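Local coordinates for Poly(A) ribonuclease POP2 (Saccharomyces cerevisiae, PDB 1UOC), which acts as a probably catalytic nuclease subunit of the CCR4-NOT deadenylase complex, whose RNase D domain degrades RNA from the 3' end with a preference for poly(A), at residues T160-Y165 and D199-Y204. Numbering follows the deposited sequence.
Sequences TYHAAY and DLNLVY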
ATOM      1  N   THR A 160      -4.606  -1.278   2.583  1.00 25.21           N
ATOM      2  CA  THR A 160      -3.262  -1.225   3.127  1.00 26.29           C
ATOM      3  C   THR A 160      -2.988  -2.444   3.983  1.00 29.00           C
ATOM      4  O   THR A 160      -3.899  -3.202   4.314  1.00 27.39           O
ATOM      5  CB  THR A 160      -3.098   0.035   3.991  1.00 31.31           C
ATOM      6  OG1 THR A 160      -1.749   0.115   4.465  1.00 38.50           O
ATOM      7  CG2 THR A 160      -4.058  -0.020   5.186  1.00 26.19           C
ATOM      8  N   TYR A 161      -1.722  -2.630   4.336  1.00 33.75           N
ATOM      9  CA  TYR A 161      -1.302  -3.743   5.182  1.00 39.50           C
ATOM     10  C   TYR A 161      -0.330  -3.079   6.139  1.00 43.29           C
ATOM     11  O   TYR A 161       0.671  -2.520   5.705  1.00 46.92           O
ATOM     12  CB  TYR A 161      -0.578  -4.814   4.361  1.00 39.47           C
ATOM     13  CG  TYR A 161      -0.845  -6.217   4.853  1.00 37.95           C
ATOM     14  CD1 TYR A 161      -2.010  -6.889   4.482  1.00 38.55           C
ATOM     15  CD2 TYR A 161       0.024  -6.845   5.753  1.00 37.22           C
ATOM     16  CE1 TYR A 161      -2.313  -8.150   4.998  1.00 38.50           C
ATOM     17  CE2 TYR A 161      -0.265  -8.096   6.276  1.00 36.05           C
ATOM     18  CZ  TYR A 161      -1.437  -8.744   5.899  1.00 39.77           C
ATOM     19  OH  TYR A 161      -1.753  -9.974   6.437  1.00 40.03           O
ATOM     20  N   HIS A 162      -0.616  -3.129   7.434  1.00 49.00           N
ATOM     21  CA  HIS A 162       0.240  -2.455   8.406  1.00 54.26           C
ATOM     22  C   HIS A 162       0.286  -0.996   7.947  1.00 56.94           C
ATOM     23  O   HIS A 162       1.347  -0.461   7.622  1.00 57.60           O
ATOM     24  CB  HIS A 162       1.648  -3.053   8.402  1.00 57.24           C
ATOM     25  CG  HIS A 162       1.761  -4.345   9.151  1.00 59.73           C
ATOM     26  ND1 HIS A 162       2.839  -5.193   9.009  1.00 61.42           N
ATOM     27  CD2 HIS A 162       0.949  -4.917  10.073  1.00 61.98           C
ATOM     28  CE1 HIS A 162       2.686  -6.233   9.813  1.00 62.88           C
ATOM     29  NE2 HIS A 162       1.548  -6.089  10.470  1.00 62.58           N
ATOM     30  N   ALA A 163      -0.895  -0.380   7.904  1.00 59.08           N
ATOM     31  CA  ALA A 163      -1.062   1.000   7.478  1.00 61.11           C
ATOM     32  C   ALA A 163      -0.061   1.918   8.156  1.00 62.66           C
ATOM     33  O   ALA A 163       1.006   2.189   7.610  1.00 64.07           O
ATOM     34  CB  ALA A 163      -2.481   1.461   7.782  1.00 60.11           C
ATOM     35  N   ALA A 164      -0.434   2.396   9.341  1.00 63.37           N
ATOM     36  CA  ALA A 164       0.386   3.293  10.155  1.00 63.14           C
ATOM     37  C   ALA A 164       1.577   3.930   9.442  1.00 62.86           C
ATOM     38  O   ALA A 164       1.607   5.144   9.235  1.00 61.76           O
ATOM     39  CB  ALA A 164       0.860   2.559  11.397  1.00 62.82           C
ATOM     40  N   TYR A 165       2.560   3.114   9.074  1.00 63.05           N
ATOM     41  CA  TYR A 165       3.750   3.623   8.404  1.00 63.69           C
ATOM     42  C   TYR A 165       3.563   4.078   6.962  1.00 62.84           C
ATOM     43  O   TYR A 165       4.167   5.063   6.540  1.00 62.45           O
ATOM     44  CB  TYR A 165       4.874   2.588   8.480  1.00 66.51           C
ATOM     45  CG  TYR A 165       5.639   2.662   9.778  1.00 70.05           C
ATOM     46  CD1 TYR A 165       5.018   2.377  10.996  1.00 70.59           C
ATOM     47  CD2 TYR A 165       6.972   3.073   9.799  1.00 71.23           C
ATOM     48  CE1 TYR A 165       5.707   2.508  12.204  1.00 72.43           C
ATOM     49  CE2 TYR A 165       7.670   3.204  10.997  1.00 73.47           C
ATOM     50  CZ  TYR A 165       7.031   2.923  12.193  1.00 73.33           C
ATOM     51  OH  TYR A 165       7.712   3.077  13.379  1.00 75.78           O
ATOM     52  N   ASP A 199      -7.296  -1.763   6.504  1.00 32.61           N
ATOM     53  CA  ASP A 199      -5.993  -2.331   6.796  1.00 35.10           C
ATOM     54  C   ASP A 199      -6.283  -3.831   6.706  1.00 36.46           C
ATOM     55  O   ASP A 199      -6.885  -4.413   7.616  1.00 35.74           O
ATOM     56  CB  ASP A 199      -5.530  -1.995   8.209  1.00 36.23           C
ATOM     57  CG  ASP A 199      -4.128  -2.487   8.475  1.00 39.36           C
ATOM     58  OD1 ASP A 199      -3.779  -3.570   7.955  1.00 40.51           O
ATOM     59  OD2 ASP A 199      -3.376  -1.803   9.201  1.00 41.81           O
ATOM     60  N   LEU A 200      -5.888  -4.444   5.596  1.00 35.56           N
ATOM     61  CA  LEU A 200      -6.131  -5.861   5.384  1.00 35.37           C
ATOM     62  C   LEU A 200      -5.514  -6.710   6.490  1.00 35.80           C
ATOM     63  O   LEU A 200      -6.067  -7.737   6.871  1.00 34.94           O
ATOM     64  CB  LEU A 200      -5.579  -6.284   4.017  1.00 35.50           C
ATOM     65  CG  LEU A 200      -5.734  -7.753   3.629  1.00 32.13           C
ATOM     66  CD1 LEU A 200      -7.164  -8.189   3.827  1.00 29.04           C
ATOM     67  CD2 LEU A 200      -5.305  -7.929   2.190  1.00 33.26           C
ATOM     68  N   ASN A 201      -4.370  -6.276   7.000  1.00 37.57           N
ATOM     69  CA  ASN A 201      -3.683  -6.991   8.066  1.00 41.51           C
ATOM     70  C   ASN A 201      -4.609  -7.086   9.284  1.00 43.17           C
ATOM     71  O   ASN A 201      -4.754  -8.134   9.915  1.00 43.21           O
ATOM     72  CB  ASN A 201      -2.394  -6.236   8.417  1.00 43.79           C
ATOM     73  CG  ASN A 201      -1.703  -6.799   9.639  1.00 46.69           C
ATOM     74  OD1 ASN A 201      -2.197  -6.672  10.757  1.00 50.14           O
ATOM     75  ND2 ASN A 201      -0.557  -7.435   9.431  1.00 49.09           N
ATOM     76  N   LEU A 202      -5.248  -5.973   9.603  1.00 44.27           N
ATOM     77  CA  LEU A 202      -6.163  -5.931  10.724  1.00 43.77           C
ATOM     78  C   LEU A 202      -7.420  -6.779  10.467  1.00 43.79           C
ATOM     79  O   LEU A 202      -7.851  -7.528  11.341  1.00 45.59           O
ATOM     80  CB  LEU A 202      -6.506  -4.469  11.016  1.00 43.12           C
ATOM     81  CG  LEU A 202      -7.473  -4.144  12.143  1.00 47.41           C
ATOM     82  CD1 LEU A 202      -8.877  -4.231  11.607  1.00 47.99           C
ATOM     83  CD2 LEU A 202      -7.261  -5.083  13.325  1.00 47.47           C
ATOM     84  N   VAL A 203      -8.004  -6.681   9.278  1.00 42.38           N
ATOM     85  CA  VAL A 203      -9.192  -7.467   8.971  1.00 42.73           C
ATOM     86  C   VAL A 203      -8.890  -8.963   9.116  1.00 45.34           C
ATOM     87  O   VAL A 203      -9.704  -9.725   9.651  1.00 45.51           O
ATOM     88  CB  VAL A 203      -9.698  -7.206   7.525  1.00 41.89           C
ATOM     89  CG1 VAL A 203     -10.867  -8.129   7.200  1.00 39.02           C
ATOM     90  CG2 VAL A 203     -10.132  -5.763   7.368  1.00 42.77           C
ATOM     91  N   TYR A 204      -7.715  -9.370   8.638  1.00 46.23           N
ATOM     92  CA  TYR A 204      -7.291 -10.757   8.697  1.00 47.57           C
ATOM     93  C   TYR A 204      -6.956 -11.168  10.128  1.00 50.18           C
ATOM     94  O   TYR A 204      -7.330 -12.257  10.561  1.00 48.93           O
ATOM     95  CB  TYR A 204      -6.078 -10.965   7.781  1.00 46.97           C
ATOM     96  CG  TYR A 204      -5.569 -12.392   7.685  1.00 45.87           C
ATOM     97  CD1 TYR A 204      -6.429 -13.448   7.375  1.00 45.96           C
ATOM     98  CD2 TYR A 204      -4.217 -12.680   7.870  1.00 46.81           C
ATOM     99  CE1 TYR A 204      -5.952 -14.750   7.253  1.00 47.14           C
ATOM    100  CE2 TYR A 204      -3.728 -13.976   7.747  1.00 47.18           C
ATOM    101  CZ  TYR A 204      -4.599 -15.003   7.441  1.00 48.45           C
ATOM    102  OH  TYR A 204      -4.109 -16.285   7.325  1.00 51.05           O
TER
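Thr160 and Asp199 pair as parallel strand ends, and Leu200 N gives a 2.7 Å hydrogen bond to Thr160 O. Asp199 is the N-cap of helix 200-207. Its CG lies anti to the backbone N (chi1 -175°), which lets the carboxylate serve both its own helix and the 160-165 loop. OD1 accepts from Leu202 N and, more weakly, from Asn201 N. His162 N meets Asp199 OD1 at 3.2 Å on the syn side, tilted 31° out of the carboxylate plane; Leu202 N comes to it from the other face. Ala163 N meets Asp199 OD2 at 3.1 Å from above the carboxylate plane. With an alanine in place of Asp199, the amides of His162 and Ala163 would probably lose their acceptor, and the helix start its cap. The Tyr161 ring lies across Asn201 at about a right angle. Asn201 CB makes a CH-pi contact 3.5 Å from the centroid of the Tyr161 ring, nearly on its normal. Leu200 CB touches Tyr161 CD1 at 3.6 Å. Tyr161 OH reaches beyond this contact to bond Tyr227 O. Asn201 ND2 comes obliquely to the His162 ring near NE2, without a hydrogen bond; amide and ring planes are 42° apart. The contact joins the ends of neighbouring strands 157-160 and 197-199, at one edge of the central sheet of this DEDD nuclease domain. Helix 247-264 packs on Tyr161 and Leu200, and helix 229-235 on Tyr161 and Tyr204. Thr160 lies close to Asp166, a predicted catalytic metal ligand on helix 165-174.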